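Local coordinates for intracellular sulfur oxidation protein dsrF (PDB 2HY5) that is of unknown function but could take part in the oxidation of sulfur stored inside the cell, at residues K6-L11 / F35-C40; E76-Y81 / I100-M105; F43-V48 / R84-A89. All coordinates share one frame; numbering follows the deposited sequence.

Interaction 1. Residues K6-L11 / F35-C40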
loop_
_atom_site.group_PDB
_atom_site.type_symbol
_atom_site.label_atom_id
_atom_site.label_comp_id
_atom_site.label_asym_id
_atom_site.label_seq_id
_atom_site.Cartn_x
_atom_site.Cartn_y
_atom_site.Cartn_z
ATOM N N LYS B 6 12.342 -28.294 -7.448
ATOM C CA LYS B 6 12.270 -27.384 -6.313
ATOM C C LYS B 6 10.891 -27.311 -5.682
ATOM O O LYS B 6 9.879 -27.632 -6.304
ATOM C CB LYS B 6 12.677 -25.972 -6.724
ATOM C CG LYS B 6 14.165 -25.775 -6.899
ATOM C CD LYS B 6 14.465 -24.307 -7.122
ATOM C CE LYS B 6 15.957 -24.063 -7.214
ATOM N NZ LYS B 6 16.252 -22.625 -7.431
ATOM N N LYS B 7 10.874 -26.881 -4.427
ATOM C CA LYS B 7 9.650 -26.726 -3.663
ATOM C C LYS B 7 9.301 -25.242 -3.607
ATOM O O LYS B 7 10.020 -24.456 -2.996
ATOM C CB LYS B 7 9.854 -27.270 -2.247
ATOM C CG LYS B 7 8.736 -26.900 -1.301
ATOM C CD LYS B 7 7.409 -27.281 -1.910
ATOM C CE LYS B 7 6.256 -26.663 -1.167
ATOM N NZ LYS B 7 4.998 -26.994 -1.865
ATOM N N PHE B 8 8.195 -24.870 -4.247
ATOM C CA PHE B 8 7.747 -23.484 -4.275
ATOM C C PHE B 8 6.514 -23.250 -3.414
ATOM O O PHE B 8 5.541 -24.000 -3.500
ATOM C CB PHE B 8 7.414 -23.050 -5.706
ATOM C CG PHE B 8 8.617 -22.840 -6.581
ATOM C CD1 PHE B 8 8.463 -22.648 -7.952
ATOM C CD2 PHE B 8 9.898 -22.808 -6.042
ATOM C CE1 PHE B 8 9.566 -22.430 -8.772
ATOM C CE2 PHE B 8 11.010 -22.590 -6.856
ATOM C CZ PHE B 8 10.843 -22.401 -8.221
ATOM N N MET B 9 6.559 -22.210 -2.588
ATOM C CA MET B 9 5.420 -21.853 -1.744
ATOM C C MET B 9 4.871 -20.513 -2.201
ATOM O O MET B 9 5.628 -19.582 -2.463
ATOM C CB MET B 9 5.819 -21.729 -0.265
ATOM C CG MET B 9 4.687 -21.171 0.611
ATOM S SD MET B 9 5.087 -20.904 2.355
ATOM C CE MET B 9 4.964 -22.551 2.961
ATOM N N TYR B 10 3.551 -20.426 -2.308
ATOM C CA TYR B 10 2.884 -19.187 -2.689
ATOM C C TYR B 10 2.197 -18.712 -1.422
ATOM O O TYR B 10 1.208 -19.300 -0.996
ATOM C CB TYR B 10 1.859 -19.460 -3.787
ATOM C CG TYR B 10 2.504 -19.770 -5.114
ATOM C CD1 TYR B 10 2.859 -18.745 -5.987
ATOM C CD2 TYR B 10 2.793 -21.084 -5.485
ATOM C CE1 TYR B 10 3.486 -19.015 -7.199
ATOM C CE2 TYR B 10 3.424 -21.365 -6.698
ATOM C CZ TYR B 10 3.766 -20.323 -7.549
ATOM O OH TYR B 10 4.391 -20.583 -8.749
ATOM N N LEU B 11 2.743 -17.660 -0.820
ATOM C CA LEU B 11 2.220 -17.112 0.427
ATOM C C LEU B 11 1.207 -15.994 0.218
ATOM O O LEU B 11 1.575 -14.866 -0.106
ATOM C CB LEU B 11 3.381 -16.597 1.281
ATOM C CG LEU B 11 3.064 -15.964 2.635
ATOM C CD1 LEU B 11 2.390 -16.975 3.537
ATOM C CD2 LEU B 11 4.355 -15.462 3.264
ATOM N N PHE B 35 5.555 -25.583 -15.242
ATOM C CA PHE B 35 6.950 -25.875 -14.941
ATOM C C PHE B 35 7.131 -27.151 -14.132
ATOM O O PHE B 35 8.256 -27.550 -13.839
ATOM C CB PHE B 35 7.593 -24.691 -14.211
ATOM C CG PHE B 35 7.706 -23.450 -15.049
ATOM C CD1 PHE B 35 6.592 -22.650 -15.291
ATOM C CD2 PHE B 35 8.925 -23.092 -15.621
ATOM C CE1 PHE B 35 6.688 -21.509 -16.087
ATOM C CE2 PHE B 35 9.032 -21.954 -16.420
ATOM C CZ PHE B 35 7.909 -21.161 -16.654
ATOM N N ASP B 36 6.017 -27.790 -13.791
ATOM C CA ASP B 36 6.012 -29.032 -13.019
ATOM C C ASP B 36 6.963 -29.073 -11.818
ATOM O O ASP B 36 7.772 -29.994 -11.685
ATOM C CB ASP B 36 6.289 -30.235 -13.935
ATOM C CG ASP B 36 7.590 -30.102 -14.708
ATOM O OD1 ASP B 36 7.641 -29.298 -15.663
ATOM O OD2 ASP B 36 8.567 -30.798 -14.360
ATOM N N GLN B 37 6.869 -28.075 -10.945
ATOM C CA GLN B 37 7.700 -28.040 -9.743
ATOM C C GLN B 37 6.798 -28.522 -8.614
ATOM O O GLN B 37 5.616 -28.772 -8.840
ATOM C CB GLN B 37 8.175 -26.611 -9.453
ATOM C CG GLN B 37 9.034 -26.001 -10.552
ATOM C CD GLN B 37 10.288 -26.809 -10.821
ATOM O OE1 GLN B 37 11.139 -26.966 -9.946
ATOM N NE2 GLN B 37 10.406 -27.328 -12.036
ATOM N N ASP B 38 7.348 -28.673 -7.414
ATOM C CA ASP B 38 6.552 -29.101 -6.267
ATOM C C ASP B 38 5.960 -27.805 -5.733
ATOM O O ASP B 38 6.698 -26.928 -5.290
ATOM C CB ASP B 38 7.442 -29.741 -5.205
ATOM C CG ASP B 38 6.647 -30.459 -4.132
ATOM O OD1 ASP B 38 5.638 -29.896 -3.657
ATOM O OD2 ASP B 38 7.038 -31.585 -3.758
ATOM N N VAL B 39 4.636 -27.687 -5.767
ATOM C CA VAL B 39 3.982 -26.459 -5.332
ATOM C C VAL B 39 2.973 -26.575 -4.195
ATOM O O VAL B 39 2.258 -27.561 -4.072
ATOM C CB VAL B 39 3.246 -25.799 -6.526
ATOM C CG1 VAL B 39 2.503 -24.550 -6.071
ATOM C CG2 VAL B 39 4.239 -25.470 -7.627
ATOM N N CYS B 40 2.931 -25.549 -3.355
ATOM C CA CYS B 40 1.948 -25.499 -2.287
ATOM C C CYS B 40 1.504 -24.051 -2.186
ATOM O O CYS B 40 2.296 -23.125 -2.377
ATOM C CB CYS B 40 2.511 -25.997 -0.951
ATOM S SG CYS B 40 3.804 -25.007 -0.207
#
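Lys7, Phe8 and Met9 pair with Asp38, Val39 and Cys40 as parallel strands. These are the two strands of a beta-alpha-beta unit, joined through helix 21-32. Four backbone bonds alternate along the pair. Asp38 N donates to Lys6 O at 3.0 Å. Phe8 N donates to Asp38 O at 2.8 Å, almost straight at 170°. Cys40 N reaches Phe8 O, and Tyr10 N reaches Cys40 O.

The Gln37 side chain adds a bond just before the strand starts. Its chain bends at chi2 (-59°) and turns the amide back on the loop. OE1 then accepts Lys6 N at 3.1 Å and also takes Val5 N. The other end of the amide, NE2, gives a bond of 2.8 Å to Phe35 O. Both ends are held, so the amide cannot flip without losing bonds.

Phe8, Tyr10 and Val39 share one face of the sheet. Val39 CG1 lies anti to its backbone N (chi1 177°) and touches the Tyr10 ring at its edge, 3.4 Å from CE2. Phe8 CE1 lies 4.0 Å from Gln37 CG, an oblique approach to the ring. Phe134 stacks on Tyr10 and meets Phe8 edge-to-face, while helix 21-32 lies against Tyr10. On the other face Met9 CB packs on Cys40 SG at 3.8 Å, and Met9 also meets helix 120-129. Lys6 NZ bonds to Ala119 O and Ile120 O of the DsrE chain.

The chemistry is thus divided: backbone bonds set the register, apolar side chains meet on each face towards Tyr10 and Cys40, and a glutamine amide ties down the polar start.

Interaction 2. Residues E76-Y81 / I100-M105; sequences EVRRIY and IAFEDM
Ile100 N is hydrogen-bonded to Asn113 OD1, and the side chain of the same residue meets Ile80 across the contact. Ile80 CD1 touches Ile100 CD1 at 3.5 Å, the two side chains crossing at about a right angle. Both also pack on Val115 of strand 115-118. The two segments meet through packing, most of it made by Phe102 and Arg78.

Arg78 lays its side chain over one face of the Phe102 ring. CD sits above the centre, 3.6 Å from the centroid and only 4° off the ring normal. This is a CH-pi contact. The bend at chi2 (67°) folds CD over the ring, while CB, before the bend, lies 3.8 Å from Phe102 CE2. Further out, NH1 lies 3.8 Å from Phe102 CE1. The guanidinium is tilted 30° from the ring plane, so it does not lie flat on it. NH1 has a long, weak ion pair with Glu109 OE2.

Val77 O approaches the same ring obliquely, 3.6 Å from Phe102 CD2. The contact buries this oxygen, and it has no polar partner in the model. Glu76 O lies at the ring edge, a looser touch.

Strands 102-103 and 110-111 form a short antiparallel pair. This pair lays Phe102 on the loop that leads into strand 79-83 of the parallel sheet. Ile100, just before the pair, meets Ile80 of that strand. The arrangement is plain packing of a small antiparallel pair beside a parallel alpha/beta sheet.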
loop_
_atom_site.group_PDB
_atom_site.type_symbol
_atom_site.label_atom_id
_atom_site.label_comp_id
_atom_site.label_asym_id
_atom_site.label_seq_id
_atom_site.Cartn_x
_atom_site.Cartn_y
_atom_site.Cartn_z
ATOM N N GLU B 76 -2.730 -28.929 -11.597
ATOM C CA GLU B 76 -1.837 -29.778 -10.811
ATOM C C GLU B 76 -1.548 -29.354 -9.378
ATOM O O GLU B 76 -0.684 -29.943 -8.729
ATOM C CB GLU B 76 -0.501 -29.975 -11.541
ATOM C CG GLU B 76 -0.450 -31.200 -12.440
ATOM C CD GLU B 76 0.963 -31.548 -12.879
ATOM O OE1 GLU B 76 1.141 -32.597 -13.534
ATOM O OE2 GLU B 76 1.895 -30.775 -12.565
ATOM N N VAL B 77 -2.243 -28.341 -8.877
ATOM C CA VAL B 77 -2.011 -27.922 -7.502
ATOM C C VAL B 77 -2.759 -28.881 -6.578
ATOM O O VAL B 77 -3.989 -28.908 -6.549
ATOM C CB VAL B 77 -2.502 -26.490 -7.251
ATOM C CG1 VAL B 77 -2.081 -26.048 -5.863
ATOM C CG2 VAL B 77 -1.927 -25.556 -8.308
ATOM N N ARG B 78 -1.998 -29.672 -5.829
ATOM C CA ARG B 78 -2.550 -30.666 -4.917
ATOM C C ARG B 78 -2.501 -30.192 -3.468
ATOM O O ARG B 78 -3.334 -30.589 -2.647
ATOM C CB ARG B 78 -1.750 -31.967 -5.063
ATOM C CG ARG B 78 -2.094 -33.072 -4.075
ATOM C CD ARG B 78 -3.492 -33.616 -4.297
ATOM N NE ARG B 78 -3.738 -34.828 -3.523
ATOM C CZ ARG B 78 -3.197 -36.014 -3.789
ATOM N NH1 ARG B 78 -2.373 -36.158 -4.818
ATOM N NH2 ARG B 78 -3.480 -37.059 -3.024
ATOM N N ARG B 79 -1.527 -29.339 -3.164
ATOM C CA ARG B 79 -1.345 -28.835 -1.809
ATOM C C ARG B 79 -1.799 -27.394 -1.592
ATOM O O ARG B 79 -1.099 -26.449 -1.950
ATOM C CB ARG B 79 0.126 -28.967 -1.405
ATOM C CG ARG B 79 0.655 -30.387 -1.455
ATOM C CD ARG B 79 -0.190 -31.310 -0.590
ATOM N NE ARG B 79 0.259 -32.698 -0.665
ATOM C CZ ARG B 79 -0.353 -33.715 -0.069
ATOM N NH1 ARG B 79 -1.445 -33.506 0.651
ATOM N NH2 ARG B 79 0.130 -34.944 -0.190
ATOM N N ILE B 80 -2.971 -27.245 -0.988
ATOM C CA ILE B 80 -3.540 -25.937 -0.685
ATOM C C ILE B 80 -3.800 -25.931 0.816
ATOM O O ILE B 80 -4.570 -26.744 1.321
ATOM C CB ILE B 80 -4.849 -25.716 -1.465
ATOM C CG1 ILE B 80 -4.544 -25.701 -2.966
ATOM C CG2 ILE B 80 -5.505 -24.413 -1.035
ATOM C CD1 ILE B 80 -5.760 -25.507 -3.843
ATOM N N TYR B 81 -3.133 -25.026 1.525
ATOM C CA TYR B 81 -3.257 -24.946 2.977
ATOM C C TYR B 81 -3.862 -23.653 3.490
ATOM O O TYR B 81 -3.649 -22.583 2.927
ATOM C CB TYR B 81 -1.886 -25.124 3.626
ATOM C CG TYR B 81 -1.169 -26.394 3.232
ATOM C CD1 TYR B 81 -0.141 -26.377 2.289
ATOM C CD2 TYR B 81 -1.512 -27.613 3.811
ATOM C CE1 TYR B 81 0.532 -27.546 1.935
ATOM C CE2 TYR B 81 -0.850 -28.784 3.467
ATOM C CZ TYR B 81 0.169 -28.745 2.531
ATOM O OH TYR B 81 0.824 -29.906 2.199
ATOM N N ILE B 100 -12.079 -27.075 -3.386
ATOM C CA ILE B 100 -11.251 -27.129 -4.579
ATOM C C ILE B 100 -10.990 -28.595 -4.898
ATOM O O ILE B 100 -10.283 -29.290 -4.160
ATOM C CB ILE B 100 -9.921 -26.382 -4.356
ATOM C CG1 ILE B 100 -10.211 -24.906 -4.075
ATOM C CG2 ILE B 100 -9.013 -26.548 -5.572
ATOM C CD1 ILE B 100 -8.967 -24.069 -3.786
ATOM N N ALA B 101 -11.575 -29.058 -6.000
ATOM C CA ALA B 101 -11.440 -30.447 -6.425
ATOM C C ALA B 101 -10.096 -30.762 -7.062
ATOM O O ALA B 101 -9.399 -29.875 -7.553
ATOM C CB ALA B 101 -12.565 -30.800 -7.392
ATOM N N PHE B 102 -9.743 -32.040 -7.049
ATOM C CA PHE B 102 -8.492 -32.499 -7.638
ATOM C C PHE B 102 -8.683 -33.893 -8.202
ATOM O O PHE B 102 -9.145 -34.797 -7.506
ATOM C CB PHE B 102 -7.372 -32.519 -6.591
ATOM C CG PHE B 102 -6.061 -33.069 -7.106
ATOM C CD1 PHE B 102 -5.821 -34.439 -7.124
ATOM C CD2 PHE B 102 -5.075 -32.212 -7.590
ATOM C CE1 PHE B 102 -4.621 -34.952 -7.615
ATOM C CE2 PHE B 102 -3.871 -32.713 -8.084
ATOM C CZ PHE B 102 -3.643 -34.086 -8.097
ATOM N N GLU B 103 -8.341 -34.065 -9.472
ATOM C CA GLU B 103 -8.458 -35.368 -10.099
ATOM C C GLU B 103 -7.263 -35.609 -11.002
ATOM O O GLU B 103 -6.789 -34.700 -11.687
ATOM C CB GLU B 103 -9.754 -35.478 -10.907
ATOM C CG GLU B 103 -9.765 -34.698 -12.208
ATOM C CD GLU B 103 -10.955 -35.051 -13.079
ATOM O OE1 GLU B 103 -11.063 -34.497 -14.194
ATOM O OE2 GLU B 103 -11.782 -35.883 -12.651
ATOM N N ASP B 104 -6.768 -36.840 -10.974
ATOM C CA ASP B 104 -5.633 -37.240 -11.793
ATOM C C ASP B 104 -6.058 -38.518 -12.502
ATOM O O ASP B 104 -6.257 -39.557 -11.871
ATOM C CB ASP B 104 -4.408 -37.497 -10.916
ATOM C CG ASP B 104 -3.170 -37.832 -11.726
ATOM O OD1 ASP B 104 -3.181 -38.860 -12.435
ATOM O OD2 ASP B 104 -2.187 -37.066 -11.654
ATOM N N MET B 105 -6.205 -38.427 -13.817
ATOM C CA MET B 105 -6.638 -39.557 -14.625
ATOM C C MET B 105 -5.728 -40.772 -14.508
ATOM O O MET B 105 -6.195 -41.910 -14.559
ATOM C CB MET B 105 -6.739 -39.135 -16.094
ATOM C CG MET B 105 -7.533 -40.097 -16.963
ATOM S SD MET B 105 -9.278 -40.163 -16.498
ATOM C CE MET B 105 -9.271 -41.520 -15.317
#

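Interaction 3. Residues F43-V48 / R84-A89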
loop_
_atom_site.group_PDB
_atom_site.type_symbol
_atom_site.label_atom_id
_atom_site.label_comp_id
_atom_site.label_asym_id
_atom_site.label_seq_id
_atom_site.Cartn_x
_atom_site.Cartn_y
_atom_site.Cartn_z
ATOM N N PHE B 43 -2.654 -19.969 2.575
ATOM C CA PHE B 43 -3.464 -18.794 2.840
ATOM C C PHE B 43 -3.343 -18.554 4.330
ATOM O O PHE B 43 -3.720 -19.398 5.141
ATOM C CB PHE B 43 -4.919 -19.029 2.432
ATOM C CG PHE B 43 -5.096 -19.243 0.956
ATOM C CD1 PHE B 43 -4.873 -20.492 0.388
ATOM C CD2 PHE B 43 -5.441 -18.180 0.125
ATOM C CE1 PHE B 43 -4.986 -20.684 -0.988
ATOM C CE2 PHE B 43 -5.555 -18.358 -1.251
ATOM C CZ PHE B 43 -5.329 -19.614 -1.810
ATOM N N LEU B 44 -2.790 -17.400 4.672
ATOM C CA LEU B 44 -2.561 -17.015 6.054
ATOM C C LEU B 44 -3.065 -15.598 6.300
ATOM O O LEU B 44 -3.149 -14.786 5.374
ATOM C CB LEU B 44 -1.058 -17.097 6.349
ATOM C CG LEU B 44 -0.513 -16.542 7.666
ATOM C CD1 LEU B 44 -1.025 -17.376 8.834
ATOM C CD2 LEU B 44 1.012 -16.555 7.623
ATOM N N ASP B 45 -3.390 -15.300 7.552
ATOM C CA ASP B 45 -3.893 -13.978 7.910
ATOM C C ASP B 45 -5.077 -13.622 7.010
ATOM O O ASP B 45 -5.941 -14.467 6.781
ATOM C CB ASP B 45 -2.771 -12.939 7.796
ATOM C CG ASP B 45 -1.658 -13.170 8.820
ATOM O OD1 ASP B 45 -1.975 -13.541 9.971
ATOM O OD2 ASP B 45 -0.471 -12.973 8.484
ATOM N N ASP B 46 -5.130 -12.398 6.487
ATOM C CA ASP B 46 -6.263 -12.026 5.638
ATOM C C ASP B 46 -6.331 -12.819 4.344
ATOM O O ASP B 46 -7.319 -12.744 3.615
ATOM C CB ASP B 46 -6.259 -10.524 5.323
ATOM C CG ASP B 46 -6.800 -9.683 6.468
ATOM O OD1 ASP B 46 -7.427 -10.250 7.386
ATOM O OD2 ASP B 46 -6.603 -8.449 6.437
ATOM N N GLY B 47 -5.282 -13.582 4.060
ATOM C CA GLY B 47 -5.281 -14.395 2.859
ATOM C C GLY B 47 -6.381 -15.444 2.896
ATOM O O GLY B 47 -6.856 -15.897 1.852
ATOM N N VAL B 48 -6.805 -15.841 4.093
ATOM C CA VAL B 48 -7.860 -16.846 4.185
ATOM C C VAL B 48 -9.168 -16.308 3.604
ATOM O O VAL B 48 -10.037 -17.073 3.209
ATOM C CB VAL B 48 -8.097 -17.318 5.644
ATOM C CG1 VAL B 48 -6.778 -17.833 6.239
ATOM C CG2 VAL B 48 -8.667 -16.193 6.487
ATOM N N ARG B 84 -5.333 -22.428 10.431
ATOM C CA ARG B 84 -6.495 -22.515 11.315
ATOM C C ARG B 84 -6.644 -21.336 12.272
ATOM O O ARG B 84 -7.758 -20.917 12.571
ATOM C CB ARG B 84 -6.478 -23.835 12.109
ATOM C CG ARG B 84 -5.551 -23.874 13.310
ATOM C CD ARG B 84 -5.479 -25.295 13.878
ATOM N NE ARG B 84 -6.773 -25.794 14.342
ATOM C CZ ARG B 84 -7.287 -25.550 15.545
ATOM N NH1 ARG B 84 -6.617 -24.813 16.420
ATOM N NH2 ARG B 84 -8.474 -26.044 15.876
ATOM N N ASP B 85 -5.533 -20.795 12.753
ATOM C CA ASP B 85 -5.602 -19.669 13.677
ATOM C C ASP B 85 -6.182 -18.435 12.994
ATOM O O ASP B 85 -6.937 -17.677 13.604
ATOM C CB ASP B 85 -4.213 -19.367 14.238
ATOM C CG ASP B 85 -3.713 -20.463 15.158
ATOM O OD1 ASP B 85 -2.514 -20.461 15.509
ATOM O OD2 ASP B 85 -4.530 -21.328 15.542
ATOM N N SER B 86 -5.832 -18.246 11.726
ATOM C CA SER B 86 -6.334 -17.111 10.954
ATOM C C SER B 86 -7.848 -17.216 10.772
ATOM O O SER B 86 -8.562 -16.215 10.856
ATOM C CB SER B 86 -5.650 -17.061 9.591
ATOM O OG SER B 86 -4.260 -16.849 9.750
ATOM N N LEU B 87 -8.333 -18.426 10.519
ATOM C CA LEU B 87 -9.763 -18.647 10.349
ATOM C C LEU B 87 -10.499 -18.298 11.633
ATOM O O LEU B 87 -11.507 -17.598 11.606
ATOM C CB LEU B 87 -10.046 -20.109 9.988
ATOM C CG LEU B 87 -9.668 -20.600 8.593
ATOM C CD1 LEU B 87 -10.026 -22.075 8.464
ATOM C CD2 LEU B 87 -10.416 -19.778 7.546
ATOM N N GLU B 88 -9.991 -18.792 12.759
ATOM C CA GLU B 88 -10.612 -18.540 14.059
ATOM C C GLU B 88 -10.651 -17.056 14.406
ATOM O O GLU B 88 -11.670 -16.545 14.883
ATOM C CB GLU B 88 -9.862 -19.294 15.162
ATOM C CG GLU B 88 -10.400 -19.039 16.564
ATOM C CD GLU B 88 -9.557 -19.687 17.645
ATOM O OE1 GLU B 88 -8.354 -19.356 17.747
ATOM O OE2 GLU B 88 -10.099 -20.524 18.395
ATOM N N ALA B 89 -9.539 -16.365 14.176
ATOM C CA ALA B 89 -9.463 -14.944 14.477
ATOM C C ALA B 89 -10.515 -14.168 13.691
ATOM O O ALA B 89 -10.922 -13.073 14.083
ATOM C CB ALA B 89 -8.068 -14.422 14.152
#
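The carboxylate of Asp45 is the flat group that comes nearest to Ser86, and no ring or guanidinium stacks across this contact. Its OD1 lies 4.0 Å from Ser86 OG, too far for a bond. Its OD2 turns to partners beyond the two segments: a salt bridge with Arg13 NE and a hydrogen bond with Ser19 OG of a DsrH chain.

The backbone of Asp45 makes the polar link. Asp45 N donates to Ser86 OG at 2.8 Å, with a bent angle of 142° at the hydrogen. Ser86 OG stands anti to its own carbonyl carbon (chi1 -63°), on the side of its backbone N. The same oxygen is hydrogen-bonded to Asp83 OD2, from the residue just before helix 84-89. Two groups therefore hold the hydroxyl and limit its turning. With an alanine at Ser86, Asp45 N and Asp83 OD2 would each probably lose a partner, and the turn could shift against the helix. Leu44 CD1 packs on Ser86 OG at 3.4 Å and helps to shield it.

The loop 43-48 follows strand 38-43 and helix 84-89 follows strand 79-83, so the contact joins what comes after two neighbouring strands of the parallel sheet. The loop turns sharply: Gly47 N bonds to Leu44 O at 2.8 Å, with Asp45 and Asp46 at the corners of a type II' turn. An overlapping turn closes from Val48 N to Asp45 O.

The apolar part is made by Val48, further along the loop. Val48 CG1 touches Ser86 CB at 3.6 Å. Val48 CB meets Leu87 CD2 at 3.9 Å, and both side chains also pack on Val82 of strand 79-83.

Interaction 1 comes first along the chain. It closes the loop through helix 21-32 and pairs strands 7-12 and 38-43. Interaction 3 opens directly after it, at 43-48. Interaction 2 opens at 76-81 before interaction 3 closes at 84-89, and then closes at 100-105. Interactions 2 and 3 therefore cross, while interaction 1 stands in series with both. Strands 38-43 and 79-83 are sheet neighbours, so Cys40 of interaction 1 packs on Tyr81 of interaction 2. Tyr81 O also lies 2.8 Å from Phe43 N of interaction 3, a probable hydrogen bond. Together they tie the sheet to a small antiparallel pair and to helix 84-89.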